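Local coordinates for Ro sixty-related protein, RSR (Deinococcus radiodurans, PDB 2NVO), which binds several small RNAs that accumulate during recovery from ultraviolet irradiation and contributes to the resistance of the bacterium to that irradiation, at residues Gly54-Ala59 / Asp514-Asp519; Trp273-Leu278 / Glu300-Pro305; Thr294-Ile299 / Val340-Asp345; Thr459-Thr464 / Ile493-Thr498. One frame throughout, in Å; residues are numbered along the deposited sequence.

Contact 1: residues Gly54-Ala59 / Asp514-Asp519; sequences GGTFYA and DVVGFD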
loop_
_atom_site.group_PDB
_atom_site.type_symbol
_atom_site.label_atom_id
_atom_site.label_comp_id
_atom_site.label_asym_id
_atom_site.label_seq_id
_atom_site.Cartn_x
_atom_site.Cartn_y
_atom_site.Cartn_z
ATOM N N GLY A 54 16.554 5.590 -6.620
ATOM C CA GLY A 54 17.533 5.640 -5.545
ATOM C C GLY A 54 17.109 4.680 -4.456
ATOM O O GLY A 54 16.172 3.918 -4.660
ATOM N N GLY A 55 17.778 4.709 -3.304
ATOM C CA GLY A 55 17.432 3.800 -2.223
ATOM C C GLY A 55 16.475 4.412 -1.210
ATOM O O GLY A 55 16.704 4.320 -0.004
ATOM N N THR A 56 15.401 5.034 -1.684
ATOM C CA THR A 56 14.487 5.735 -0.783
ATOM C C THR A 56 13.051 5.331 -1.063
ATOM O O THR A 56 12.603 5.411 -2.188
ATOM C CB THR A 56 14.558 7.257 -0.965
ATOM O OG1 THR A 56 15.907 7.706 -0.813
ATOM C CG2 THR A 56 13.678 7.961 0.076
ATOM N N PHE A 57 12.338 4.873 -0.044
ATOM C CA PHE A 57 10.903 4.653 -0.179
ATOM C C PHE A 57 10.135 5.782 0.508
ATOM O O PHE A 57 10.209 5.945 1.723
ATOM C CB PHE A 57 10.489 3.300 0.406
ATOM C CG PHE A 57 9.026 2.988 0.226
ATOM C CD1 PHE A 57 8.473 2.917 -1.045
ATOM C CD2 PHE A 57 8.217 2.755 1.311
ATOM C CE1 PHE A 57 7.122 2.634 -1.225
ATOM C CE2 PHE A 57 6.865 2.461 1.146
ATOM C CZ PHE A 57 6.319 2.414 -0.131
ATOM N N TYR A 58 9.409 6.565 -0.277
ATOM C CA TYR A 58 8.534 7.585 0.276
ATOM C C TYR A 58 7.208 6.925 0.574
ATOM O O TYR A 58 6.427 6.630 -0.329
ATOM C CB TYR A 58 8.368 8.752 -0.693
ATOM C CG TYR A 58 9.620 9.588 -0.820
ATOM C CD1 TYR A 58 9.951 10.530 0.145
ATOM C CD2 TYR A 58 10.484 9.420 -1.898
ATOM C CE1 TYR A 58 11.098 11.296 0.034
ATOM C CE2 TYR A 58 11.630 10.175 -2.012
ATOM C CZ TYR A 58 11.928 11.110 -1.049
ATOM O OH TYR A 58 13.070 11.862 -1.174
ATOM N N ALA A 59 6.984 6.664 1.856
ATOM C CA ALA A 59 5.929 5.766 2.293
ATOM C C ALA A 59 4.857 6.713 2.658
ATOM O O ALA A 59 4.797 7.193 3.791
ATOM C CB ALA A 59 6.373 4.968 3.506
ATOM N N ASP A 514 16.353 3.962 2.605
ATOM C CA ASP A 514 15.739 4.947 3.494
ATOM C C ASP A 514 14.229 4.864 3.295
ATOM O O ASP A 514 13.740 4.899 2.160
ATOM C CB ASP A 514 16.191 6.368 3.128
ATOM C CG ASP A 514 17.628 6.656 3.515
ATOM O OD1 ASP A 514 18.230 5.878 4.287
ATOM O OD2 ASP A 514 18.159 7.686 3.060
ATOM N N VAL A 515 13.497 4.751 4.395
ATOM C CA VAL A 515 12.045 4.788 4.371
ATOM C C VAL A 515 11.642 6.090 5.028
ATOM O O VAL A 515 11.874 6.298 6.227
ATOM C CB VAL A 515 11.444 3.642 5.172
ATOM C CG1 VAL A 515 9.895 3.725 5.177
ATOM C CG2 VAL A 515 11.950 2.285 4.628
ATOM N N VAL A 516 11.044 6.966 4.235
ATOM C CA VAL A 516 10.685 8.298 4.697
ATOM C C VAL A 516 9.188 8.295 4.992
ATOM O O VAL A 516 8.367 8.173 4.090
ATOM C CB VAL A 516 11.006 9.350 3.615
ATOM C CG1 VAL A 516 10.715 10.769 4.135
ATOM C CG2 VAL A 516 12.462 9.232 3.193
ATOM N N GLY A 517 8.841 8.427 6.261
ATOM C CA GLY A 517 7.470 8.249 6.700
ATOM C C GLY A 517 7.154 6.777 6.864
ATOM O O GLY A 517 8.049 5.924 6.946
ATOM N N PHE A 518 5.870 6.470 6.946
ATOM C CA PHE A 518 5.437 5.093 7.042
ATOM C C PHE A 518 4.040 5.001 6.487
ATOM O O PHE A 518 3.318 5.994 6.442
ATOM C CB PHE A 518 5.453 4.594 8.491
ATOM C CG PHE A 518 5.941 3.174 8.642
ATOM C CD1 PHE A 518 7.215 2.828 8.250
ATOM C CD2 PHE A 518 5.135 2.190 9.209
ATOM C CE1 PHE A 518 7.686 1.518 8.391
ATOM C CE2 PHE A 518 5.606 0.872 9.371
ATOM C CZ PHE A 518 6.882 0.545 8.961
ATOM N N ASP A 519 3.682 3.802 6.057
ATOM C CA ASP A 519 2.326 3.490 5.639
ATOM C C ASP A 519 2.200 1.979 5.571
ATOM O O ASP A 519 3.141 1.250 5.912
ATOM C CB ASP A 519 1.957 4.160 4.297
ATOM C CG ASP A 519 2.853 3.730 3.133
ATOM O OD1 ASP A 519 3.504 2.673 3.209
ATOM O OD2 ASP A 519 2.904 4.464 2.116
HETATM O O HOH W 1 16.738 9.150 1.254
#
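Tyr58 sets CD1 and CE1 of its ring beside the side chain of Val516. The two point the same way from adjacent strands, with Tyr58 CD1 3.8 Å from Val516 CB. CG stands anti to the carbonyl carbon (chi1 -71°), which swings the ring obliquely toward its neighbour. On the same face of the sheet, Thr56 CG2 meets Val516 CG2 at 3.6 Å. That methyl also sits above one face of the Tyr58 ring, near the rim. The phenol end is held elsewhere, by a hydrogen bond to Glu501, and the ring stacks with His64.

Strands 56-59 and 514-517 run parallel, 19° apart. Their backbone ladder begins with Asp514 N to Gly55 O and Phe57 N to Asp514 O. It continues with Val516 N to Phe57 O (2.8 Å) and Ala59 N to Val516 O (3.0 Å). Strand 56-59 is an outermost strand of the sheet of the VWFA-like domain, although it comes from the TROVE part of the sequence. The N-terminal region is thus stitched directly to the domain that closes the ring.

A water joins Thr56 OG1 to Asp514 OD2, 2.7 Å from each. Asp514 OD2 also accepts from the backbone N atoms of Ile504 and Ala505, which tie the carboxylate to the loop that precedes strand 512-517.

The other face carries Phe57 and Val515, packed against helix 522-530. Ala59 CB lies 4.1 Å from Val515 CG1. Beyond the strand, Asp519 OD1 comes to the edge of the Phe57 ring, 3.9 Å from CE2, with carboxylate and ring planes 70° apart.

Contact 2: residues Trp273-Leu278 / Glu300-Pro305; sequences WLLRNL and ERLTDP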
loop_
_atom_site.group_PDB
_atom_site.type_symbol
_atom_site.label_atom_id
_atom_site.label_comp_id
_atom_site.label_asym_id
_atom_site.label_seq_id
_atom_site.Cartn_x
_atom_site.Cartn_y
_atom_site.Cartn_z
ATOM N N TRP A 273 -12.479 -4.134 4.582
ATOM C CA TRP A 273 -13.544 -3.137 4.594
ATOM C C TRP A 273 -14.002 -2.878 6.015
ATOM O O TRP A 273 -14.127 -1.727 6.454
ATOM C CB TRP A 273 -14.745 -3.610 3.758
ATOM C CG TRP A 273 -15.845 -2.579 3.655
ATOM C CD1 TRP A 273 -15.997 -1.641 2.668
ATOM C CD2 TRP A 273 -16.930 -2.363 4.575
ATOM N NE1 TRP A 273 -17.105 -0.865 2.915
ATOM C CE2 TRP A 273 -17.695 -1.288 4.076
ATOM C CE3 TRP A 273 -17.332 -2.982 5.763
ATOM C CZ2 TRP A 273 -18.832 -0.812 4.729
ATOM C CZ3 TRP A 273 -18.461 -2.508 6.410
ATOM C CH2 TRP A 273 -19.198 -1.433 5.893
ATOM N N LEU A 274 -14.269 -3.970 6.730
ATOM C CA LEU A 274 -14.764 -3.892 8.093
ATOM C C LEU A 274 -13.801 -3.116 8.989
ATOM O O LEU A 274 -14.217 -2.292 9.809
ATOM C CB LEU A 274 -14.996 -5.301 8.651
ATOM C CG LEU A 274 -15.650 -5.283 10.028
ATOM C CD1 LEU A 274 -16.922 -4.457 9.975
ATOM C CD2 LEU A 274 -15.934 -6.690 10.550
ATOM N N LEU A 275 -12.511 -3.391 8.831
ATOM C CA LEU A 275 -11.495 -2.727 9.644
ATOM C C LEU A 275 -11.523 -1.207 9.473
ATOM O O LEU A 275 -11.483 -0.463 10.458
ATOM C CB LEU A 275 -10.112 -3.289 9.335
ATOM C CG LEU A 275 -9.900 -4.669 9.947
ATOM C CD1 LEU A 275 -8.639 -5.331 9.393
ATOM C CD2 LEU A 275 -9.846 -4.548 11.446
ATOM N N ARG A 276 -11.626 -0.740 8.236
ATOM C CA ARG A 276 -11.648 0.705 8.014
ATOM C C ARG A 276 -13.019 1.344 8.180
ATOM O O ARG A 276 -13.155 2.550 8.008
ATOM C CB ARG A 276 -11.037 1.081 6.663
ATOM C CG ARG A 276 -11.709 0.478 5.456
ATOM C CD ARG A 276 -11.234 1.170 4.174
ATOM N NE ARG A 276 -11.153 0.222 3.062
ATOM C CZ ARG A 276 -12.130 -0.003 2.187
ATOM N NH1 ARG A 276 -13.276 0.670 2.271
ATOM N NH2 ARG A 276 -11.957 -0.897 1.217
ATOM N N ASN A 277 -14.031 0.554 8.547
ATOM C CA ASN A 277 -15.386 1.086 8.612
ATOM C C ASN A 277 -16.056 1.044 9.983
ATOM O O ASN A 277 -17.227 1.414 10.117
ATOM C CB ASN A 277 -16.271 0.451 7.529
ATOM C CG ASN A 277 -16.061 1.082 6.162
ATOM O OD1 ASN A 277 -16.554 2.171 5.898
ATOM N ND2 ASN A 277 -15.342 0.396 5.286
ATOM N N LEU A 278 -15.314 0.614 11.000
ATOM C CA LEU A 278 -15.837 0.573 12.356
ATOM C C LEU A 278 -16.391 1.933 12.830
ATOM O O LEU A 278 -17.452 2.009 13.460
ATOM C CB LEU A 278 -14.776 0.035 13.319
ATOM C CG LEU A 278 -14.290 -1.380 12.962
ATOM C CD1 LEU A 278 -13.103 -1.766 13.819
ATOM C CD2 LEU A 278 -15.429 -2.404 13.138
ATOM N N GLU A 300 -16.579 -11.464 16.194
ATOM C CA GLU A 300 -16.289 -12.755 15.568
ATOM C C GLU A 300 -15.577 -12.618 14.219
ATOM O O GLU A 300 -14.694 -13.403 13.888
ATOM C CB GLU A 300 -17.572 -13.596 15.413
ATOM C CG GLU A 300 -18.214 -13.976 16.740
ATOM C CD GLU A 300 -17.268 -14.739 17.660
ATOM O OE1 GLU A 300 -16.400 -15.473 17.143
ATOM O OE2 GLU A 300 -17.384 -14.609 18.899
ATOM N N ARG A 301 -15.965 -11.634 13.431
ATOM C CA ARG A 301 -15.282 -11.420 12.162
ATOM C C ARG A 301 -13.851 -10.897 12.357
ATOM O O ARG A 301 -12.943 -11.295 11.645
ATOM C CB ARG A 301 -16.088 -10.465 11.287
ATOM C CG ARG A 301 -17.508 -10.951 11.045
ATOM C CD ARG A 301 -18.321 -9.904 10.337
ATOM N NE ARG A 301 -17.683 -9.543 9.077
ATOM C CZ ARG A 301 -18.276 -8.838 8.124
ATOM N NH1 ARG A 301 -19.530 -8.431 8.282
ATOM N NH2 ARG A 301 -17.618 -8.548 7.014
ATOM N N LEU A 302 -13.673 -10.009 13.332
ATOM C CA LEU A 302 -12.389 -9.354 13.567
ATOM C C LEU A 302 -11.327 -10.327 14.058
ATOM O O LEU A 302 -10.129 -10.107 13.867
ATOM C CB LEU A 302 -12.557 -8.235 14.599
ATOM C CG LEU A 302 -13.344 -7.021 14.119
ATOM C CD1 LEU A 302 -13.484 -6.005 15.241
ATOM C CD2 LEU A 302 -12.635 -6.434 12.907
ATOM N N THR A 303 -11.768 -11.398 14.712
ATOM C CA THR A 303 -10.849 -12.354 15.311
ATOM C C THR A 303 -10.923 -13.723 14.638
ATOM O O THR A 303 -10.433 -14.702 15.177
ATOM C CB THR A 303 -11.121 -12.543 16.808
ATOM O OG1 THR A 303 -12.478 -12.970 17.002
ATOM C CG2 THR A 303 -10.881 -11.240 17.577
ATOM N N ASP A 304 -11.541 -13.779 13.469
ATOM C CA ASP A 304 -11.632 -15.026 12.705
ATOM C C ASP A 304 -10.282 -15.322 12.049
ATOM O O ASP A 304 -9.875 -14.622 11.131
ATOM C CB ASP A 304 -12.722 -14.884 11.646
ATOM C CG ASP A 304 -12.965 -16.176 10.862
ATOM O OD1 ASP A 304 -13.957 -16.245 10.118
ATOM O OD2 ASP A 304 -12.165 -17.108 10.987
ATOM N N PRO A 305 -9.578 -16.360 12.528
ATOM C CA PRO A 305 -8.234 -16.648 12.018
ATOM C C PRO A 305 -8.208 -16.892 10.516
ATOM O O PRO A 305 -7.285 -16.448 9.834
ATOM C CB PRO A 305 -7.836 -17.913 12.785
ATOM C CG PRO A 305 -8.612 -17.829 14.051
ATOM C CD PRO A 305 -9.937 -17.245 13.650
#
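Leu274, Leu275 and Leu278 meet Leu302 between two helices of the TROVE domain, the horseshoe of HEAT-like helical repeats. The first three belong to helix 271-283. Leu302 is at the C-terminal end of helix 292-302. The contact is buried but small, 222 Å² in all.

The apolar part centres on the two methyls of Leu302. Its CD2 touches Leu275 CD2 at 3.7 Å and lies 4.1 Å from Leu274 CD2. Its CD1 faces Leu278 CD1 more loosely, at 4.5 Å. Leu302 has CG anti to the carbonyl carbon (chi1 -70°), and this sends the branched end across to the three leucines. Leu347 of helix 341-354 touches Leu275, Leu278 and Leu302, so a third helix closes the apolar cluster.

The arginine's polar bonds run to other parts. Arg301 NH1 donates to the carbonyl of Met266, and NH2 makes a weak bond to Asn269 O. These tie the head to the end of helix 259-266 and the turn after it. Together they would limit its rotation, the second only weakly. Separately, within helix 271-283, Asn277 ND2 donates to Trp273 O at 2.7 Å.

The last kind of contact is a methyl against a guanidinium. Leu274 CG is anti to the backbone N (chi1 -174°), and CD2 reaches Arg301. There it meets the aliphatic chain as well as the charged end, with Arg301 CB 3.8 Å away. The arginine bends at chi3 and turns its flat end under this methyl. Leu274 CD2 lies 3.6 Å above the guanidinium plane, displaced toward the rim and 3.7 Å from Arg301 NE.

Contact 3: residues Thr294-Ile299 / Val340-Asp345; sequences TVQAVI and VPRVVD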
loop_
_atom_site.group_PDB
_atom_site.type_symbol
_atom_site.label_atom_id
_atom_site.label_comp_id
_atom_site.label_asym_id
_atom_site.label_seq_id
_atom_site.Cartn_x
_atom_site.Cartn_y
_atom_site.Cartn_z
ATOM N N THR A 294 -24.964 -7.225 17.004
ATOM C CA THR A 294 -24.076 -6.741 15.959
ATOM C C THR A 294 -22.656 -6.664 16.494
ATOM O O THR A 294 -21.726 -7.028 15.799
ATOM C CB THR A 294 -24.498 -5.353 15.439
ATOM O OG1 THR A 294 -25.838 -5.417 14.934
ATOM C CG2 THR A 294 -23.574 -4.913 14.327
ATOM N N VAL A 295 -22.515 -6.192 17.729
ATOM C CA VAL A 295 -21.218 -6.156 18.415
ATOM C C VAL A 295 -20.535 -7.534 18.406
ATOM O O VAL A 295 -19.372 -7.659 18.007
ATOM C CB VAL A 295 -21.367 -5.647 19.854
ATOM C CG1 VAL A 295 -20.140 -5.982 20.684
ATOM C CG2 VAL A 295 -21.617 -4.140 19.861
ATOM N N GLN A 296 -21.265 -8.579 18.812
ATOM C CA GLN A 296 -20.664 -9.908 18.831
ATOM C C GLN A 296 -20.304 -10.357 17.432
ATOM O O GLN A 296 -19.262 -10.974 17.209
ATOM C CB GLN A 296 -21.575 -10.960 19.492
ATOM C CG GLN A 296 -20.808 -12.253 19.812
ATOM C CD GLN A 296 -19.622 -12.019 20.739
ATOM O OE1 GLN A 296 -18.558 -12.623 20.572
ATOM N NE2 GLN A 296 -19.791 -11.126 21.709
ATOM N N ALA A 297 -21.165 -10.044 16.480
ATOM C CA ALA A 297 -20.919 -10.453 15.107
ATOM C C ALA A 297 -19.669 -9.752 14.574
ATOM O O ALA A 297 -18.879 -10.343 13.839
ATOM C CB ALA A 297 -22.128 -10.137 14.230
ATOM N N VAL A 298 -19.491 -8.483 14.936
ATOM C CA VAL A 298 -18.255 -7.794 14.522
ATOM C C VAL A 298 -17.035 -8.448 15.181
ATOM O O VAL A 298 -16.070 -8.786 14.506
ATOM C CB VAL A 298 -18.322 -6.276 14.806
ATOM C CG1 VAL A 298 -16.937 -5.607 14.629
ATOM C CG2 VAL A 298 -19.339 -5.620 13.876
ATOM N N ILE A 299 -17.092 -8.659 16.492
ATOM C CA ILE A 299 -15.994 -9.318 17.196
ATOM C C ILE A 299 -15.593 -10.638 16.543
ATOM O O ILE A 299 -14.411 -10.900 16.349
ATOM C CB ILE A 299 -16.306 -9.517 18.683
ATOM C CG1 ILE A 299 -16.355 -8.150 19.379
ATOM C CG2 ILE A 299 -15.260 -10.425 19.367
ATOM C CD1 ILE A 299 -16.977 -8.210 20.766
ATOM N N VAL A 340 -17.182 0.972 20.965
ATOM C CA VAL A 340 -17.536 -0.134 21.848
ATOM C C VAL A 340 -16.281 -0.797 22.379
ATOM O O VAL A 340 -15.488 -1.312 21.604
ATOM C CB VAL A 340 -18.346 -1.215 21.103
ATOM C CG1 VAL A 340 -18.648 -2.356 22.047
ATOM C CG2 VAL A 340 -19.618 -0.627 20.516
ATOM N N PRO A 341 -16.108 -0.807 23.708
ATOM C CA PRO A 341 -14.879 -1.297 24.339
ATOM C C PRO A 341 -14.496 -2.711 23.919
ATOM O O PRO A 341 -13.337 -2.952 23.588
ATOM C CB PRO A 341 -15.214 -1.255 25.829
ATOM C CG PRO A 341 -16.206 -0.144 25.940
ATOM C CD PRO A 341 -17.052 -0.267 24.700
ATOM N N ARG A 342 -15.448 -3.638 23.915
ATOM C CA ARG A 342 -15.104 -5.019 23.587
ATOM C C ARG A 342 -14.698 -5.182 22.118
ATOM O O ARG A 342 -14.066 -6.169 21.758
ATOM C CB ARG A 342 -16.239 -5.983 23.989
ATOM C CG ARG A 342 -16.253 -6.306 25.486
ATOM C CD ARG A 342 -17.452 -7.169 25.912
ATOM N NE ARG A 342 -17.361 -8.509 25.352
ATOM C CZ ARG A 342 -18.076 -8.934 24.322
ATOM N NH1 ARG A 342 -18.961 -8.128 23.757
ATOM N NH2 ARG A 342 -17.917 -10.173 23.871
ATOM N N VAL A 343 -15.064 -4.221 21.270
ATOM C CA VAL A 343 -14.611 -4.226 19.875
ATOM C C VAL A 343 -13.159 -3.756 19.838
ATOM O O VAL A 343 -12.320 -4.355 19.174
ATOM C CB VAL A 343 -15.487 -3.332 18.955
ATOM C CG1 VAL A 343 -14.874 -3.192 17.575
ATOM C CG2 VAL A 343 -16.914 -3.900 18.831
ATOM N N VAL A 344 -12.873 -2.682 20.570
ATOM C CA VAL A 344 -11.488 -2.251 20.757
ATOM C C VAL A 344 -10.645 -3.413 21.253
ATOM O O VAL A 344 -9.543 -3.651 20.763
ATOM C CB VAL A 344 -11.392 -1.090 21.756
ATOM C CG1 VAL A 344 -9.940 -0.891 22.189
ATOM C CG2 VAL A 344 -11.962 0.170 21.133
ATOM N N ASP A 345 -11.187 -4.154 22.216
ATOM C CA ASP A 345 -10.525 -5.340 22.759
ATOM C C ASP A 345 -10.254 -6.392 21.695
ATOM O O ASP A 345 -9.205 -7.026 21.690
ATOM C CB ASP A 345 -11.386 -5.994 23.844
ATOM C CG ASP A 345 -11.215 -5.357 25.206
ATOM O OD1 ASP A 345 -10.220 -4.629 25.419
ATOM O OD2 ASP A 345 -12.087 -5.600 26.071
#
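Arg342 folds its side chain across Ile299, and these two residues with Val295 bury the most surface here. The arginine chain is bent at chi3 (68°), which brings the guanidinium back toward helix 292-302. Ile299 CD1 lies over one face of that group, 3.6 Å from Arg342 NH1. The same methyl is 4.0 Å from Arg342 CB, so the arginine curls around the tip of the isoleucine. The two side chains cross at about a right angle. Ile299 CG1 also approaches Val343 CG2, at 4.3 Å.

Val295 points toward helix 341-354 and uses both branches. CG1 comes to Arg342 NH1 at 3.9 Å. CG2 packs on Val340 CG2 at 4.1 Å, where the valines meet at a slant. Val340 is the N-cap residue of its helix. Its carbonyl accepts from both Val343 N and Val344 N, and its own N takes the hydroxyl of Tyr325 as partner.

Both helices belong to the TROVE domain, built of HEAT-like repeats. They run nearly parallel, 6° apart, with segment axes 9.7 Å from each other. Side chains fill most of the space between, and Ile299 CD1 also rests on the backbone O of Arg342, at 3.7 Å.

Val343 is buried between the helices. It reaches Val298 CG1 through its own CG1, at 4.3 Å, and also packs against Tyr325 of helix 315-326. Loop residue Leu287 touches Val295 and Val298, and Pro289 touches Val340, so the valine side is covered. The arginine side is the exposed one. Here the Gln296 side chain lies at the edge of the guanidinium, its amide plane turned 32° from that of Arg342.

Contact 4: residues Thr459-Thr464 / Ile493-Thr498; sequences TFVVYT and IVVGLT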
loop_
_atom_site.group_PDB
_atom_site.type_symbol
_atom_site.label_atom_id
_atom_site.label_comp_id
_atom_site.label_asym_id
_atom_site.label_seq_id
_atom_site.Cartn_x
_atom_site.Cartn_y
_atom_site.Cartn_z
ATOM N N THR A 459 20.498 -7.990 8.404
ATOM C CA THR A 459 19.694 -6.784 8.154
ATOM C C THR A 459 19.686 -5.875 9.373
ATOM O O THR A 459 19.248 -6.288 10.439
ATOM C CB THR A 459 18.240 -7.184 7.873
ATOM O OG1 THR A 459 18.215 -8.274 6.932
ATOM C CG2 THR A 459 17.455 -5.986 7.325
ATOM N N PHE A 460 20.209 -4.666 9.236
ATOM C CA PHE A 460 20.152 -3.687 10.324
ATOM C C PHE A 460 18.943 -2.791 10.050
ATOM O O PHE A 460 18.750 -2.386 8.910
ATOM C CB PHE A 460 21.423 -2.822 10.321
ATOM C CG PHE A 460 22.669 -3.562 10.776
ATOM C CD1 PHE A 460 23.047 -3.564 12.104
ATOM C CD2 PHE A 460 23.449 -4.249 9.861
ATOM C CE1 PHE A 460 24.194 -4.239 12.511
ATOM C CE2 PHE A 460 24.612 -4.915 10.257
ATOM C CZ PHE A 460 24.973 -4.921 11.571
ATOM N N VAL A 461 18.119 -2.514 11.058
ATOM C CA VAL A 461 16.993 -1.594 10.866
ATOM C C VAL A 461 16.997 -0.559 11.981
ATOM O O VAL A 461 16.994 -0.908 13.158
ATOM C CB VAL A 461 15.611 -2.303 10.874
ATOM C CG1 VAL A 461 14.514 -1.275 10.540
ATOM C CG2 VAL A 461 15.579 -3.431 9.858
ATOM N N VAL A 462 17.022 0.711 11.605
ATOM C CA VAL A 462 16.986 1.777 12.586
ATOM C C VAL A 462 15.605 2.411 12.564
ATOM O O VAL A 462 15.107 2.751 11.500
ATOM C CB VAL A 462 18.043 2.857 12.271
ATOM C CG1 VAL A 462 17.825 4.123 13.185
ATOM C CG2 VAL A 462 19.446 2.269 12.446
ATOM N N TYR A 463 15.004 2.580 13.733
ATOM C CA TYR A 463 13.722 3.255 13.817
ATOM C C TYR A 463 13.890 4.585 14.557
ATOM O O TYR A 463 14.380 4.612 15.686
ATOM C CB TYR A 463 12.699 2.367 14.533
ATOM C CG TYR A 463 12.134 1.285 13.647
ATOM C CD1 TYR A 463 11.148 1.585 12.709
ATOM C CD2 TYR A 463 12.572 -0.038 13.748
ATOM C CE1 TYR A 463 10.609 0.595 11.884
ATOM C CE2 TYR A 463 12.043 -1.043 12.924
ATOM C CZ TYR A 463 11.053 -0.716 12.005
ATOM O OH TYR A 463 10.513 -1.685 11.181
ATOM N N THR A 464 13.460 5.673 13.918
ATOM C CA THR A 464 13.507 6.995 14.531
ATOM C C THR A 464 12.226 7.768 14.157
ATOM O O THR A 464 11.370 7.240 13.457
ATOM C CB THR A 464 14.803 7.762 14.144
ATOM O OG1 THR A 464 14.920 8.957 14.937
ATOM C CG2 THR A 464 14.812 8.129 12.690
ATOM N N ILE A 493 18.517 -0.521 6.808
ATOM C CA ILE A 493 17.281 0.212 6.514
ATOM C C ILE A 493 17.167 1.268 7.605
ATOM O O ILE A 493 17.285 0.948 8.777
ATOM C CB ILE A 493 16.022 -0.687 6.591
ATOM C CG1 ILE A 493 16.143 -1.920 5.663
ATOM C CG2 ILE A 493 14.746 0.129 6.270
ATOM C CD1 ILE A 493 15.029 -2.928 5.818
ATOM N N VAL A 494 17.004 2.521 7.207
ATOM C CA VAL A 494 16.730 3.599 8.149
ATOM C C VAL A 494 15.290 4.080 7.940
ATOM O O VAL A 494 14.912 4.523 6.858
ATOM C CB VAL A 494 17.740 4.766 7.964
ATOM C CG1 VAL A 494 17.442 5.894 8.970
ATOM C CG2 VAL A 494 19.164 4.243 8.155
ATOM N N VAL A 495 14.485 3.960 8.989
ATOM C CA VAL A 495 13.095 4.357 8.956
ATOM C C VAL A 495 12.874 5.656 9.750
ATOM O O VAL A 495 13.010 5.672 10.967
ATOM C CB VAL A 495 12.198 3.248 9.534
ATOM C CG1 VAL A 495 10.700 3.649 9.357
ATOM C CG2 VAL A 495 12.468 1.947 8.820
ATOM N N GLY A 496 12.565 6.735 9.043
ATOM C CA GLY A 496 12.118 7.959 9.690
ATOM C C GLY A 496 10.621 7.959 9.720
ATOM O O GLY A 496 9.977 8.415 8.763
ATOM N N LEU A 497 10.059 7.443 10.813
ATOM C CA LEU A 497 8.630 7.150 10.904
ATOM C C LEU A 497 7.727 8.377 10.682
ATOM O O LEU A 497 6.628 8.245 10.179
ATOM C CB LEU A 497 8.280 6.482 12.247
ATOM C CG LEU A 497 8.795 5.042 12.410
ATOM C CD1 LEU A 497 8.900 4.715 13.903
ATOM C CD2 LEU A 497 7.946 4.023 11.651
ATOM N N THR A 498 8.203 9.555 11.060
ATOM C CA THR A 498 7.457 10.795 10.810
ATOM C C THR A 498 8.283 11.793 9.993
ATOM O O THR A 498 8.009 12.984 10.021
ATOM C CB THR A 498 7.077 11.492 12.134
ATOM O OG1 THR A 498 8.264 11.694 12.916
ATOM C CG2 THR A 498 6.084 10.650 12.925
#
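Tyr463 and Val495 lie side by side on neighbouring parallel strands of a beta-alpha-beta unit. Strand 459-464, helix 475-486 and strand 491-496 form this unit in the VWFA-like domain. The strands run 14° apart, and every residue that touches is buried.

The tight part is the face with Val461, Tyr463, Ile493 and Val495. Tyr463 CD1 lies 3.7 Å from Val495 CB and 4.0 Å from Leu497 CD1. Its CG sits beside the backbone N (chi1 -78°), which swings the ring across to the second strand. Val461 CG2 meets Ile493 CD1 at 4.1 Å. Met526 and Phe529 of helix 522-530 help cover this face.

On the other face the Val462 and Val494 pair is looser, with Val462 CB and Val494 CG2 4.5 Å apart. Thr464 is not loose. Its CG2 packs 3.5 Å from Val495 O and 4.0 Å from Gly496 CA. Past the strand end, Thr498 is partly exposed.

Thr464 lies beside the MIDAS-like metal site. Its side chain is about 6 Å from the bound calcium ion, and its OG1 is hydrogen-bonded to Asp370, a place consistent with a second-shell role.

Backbone bonds link the strands from Ile493 N to Phe460 O onward. The last bond, Leu497 N to Thr464 O, is 3.0 Å long, and its donor is tilted 34° from the carbonyl plane.

Contacts 1 and 4 belong to one sheet, and contacts 2 and 3 to the helical TROVE part. Backbone hydrogen-bond ladders carry contacts 1 and 4. Strands 512-517 and 491-496 are neighbours, so contact 1 touches contact 4 through backbone pairs such as Val515 N and Val494 O, 2.8 Å apart. Phe518 also packs on Leu497 and Val495. Contacts 2 and 3 share helix 292-302 and meet where Leu302 touches Val343. Their chemistry is methyl packing with an arginine on each, without such ladders. Contact 2 is buried, whereas contact 3 has an exposed arginine side. Contact 4 is wholly buried near the metal. Contact 1 is buried too, though at the sheet edge, and adds a water bridge.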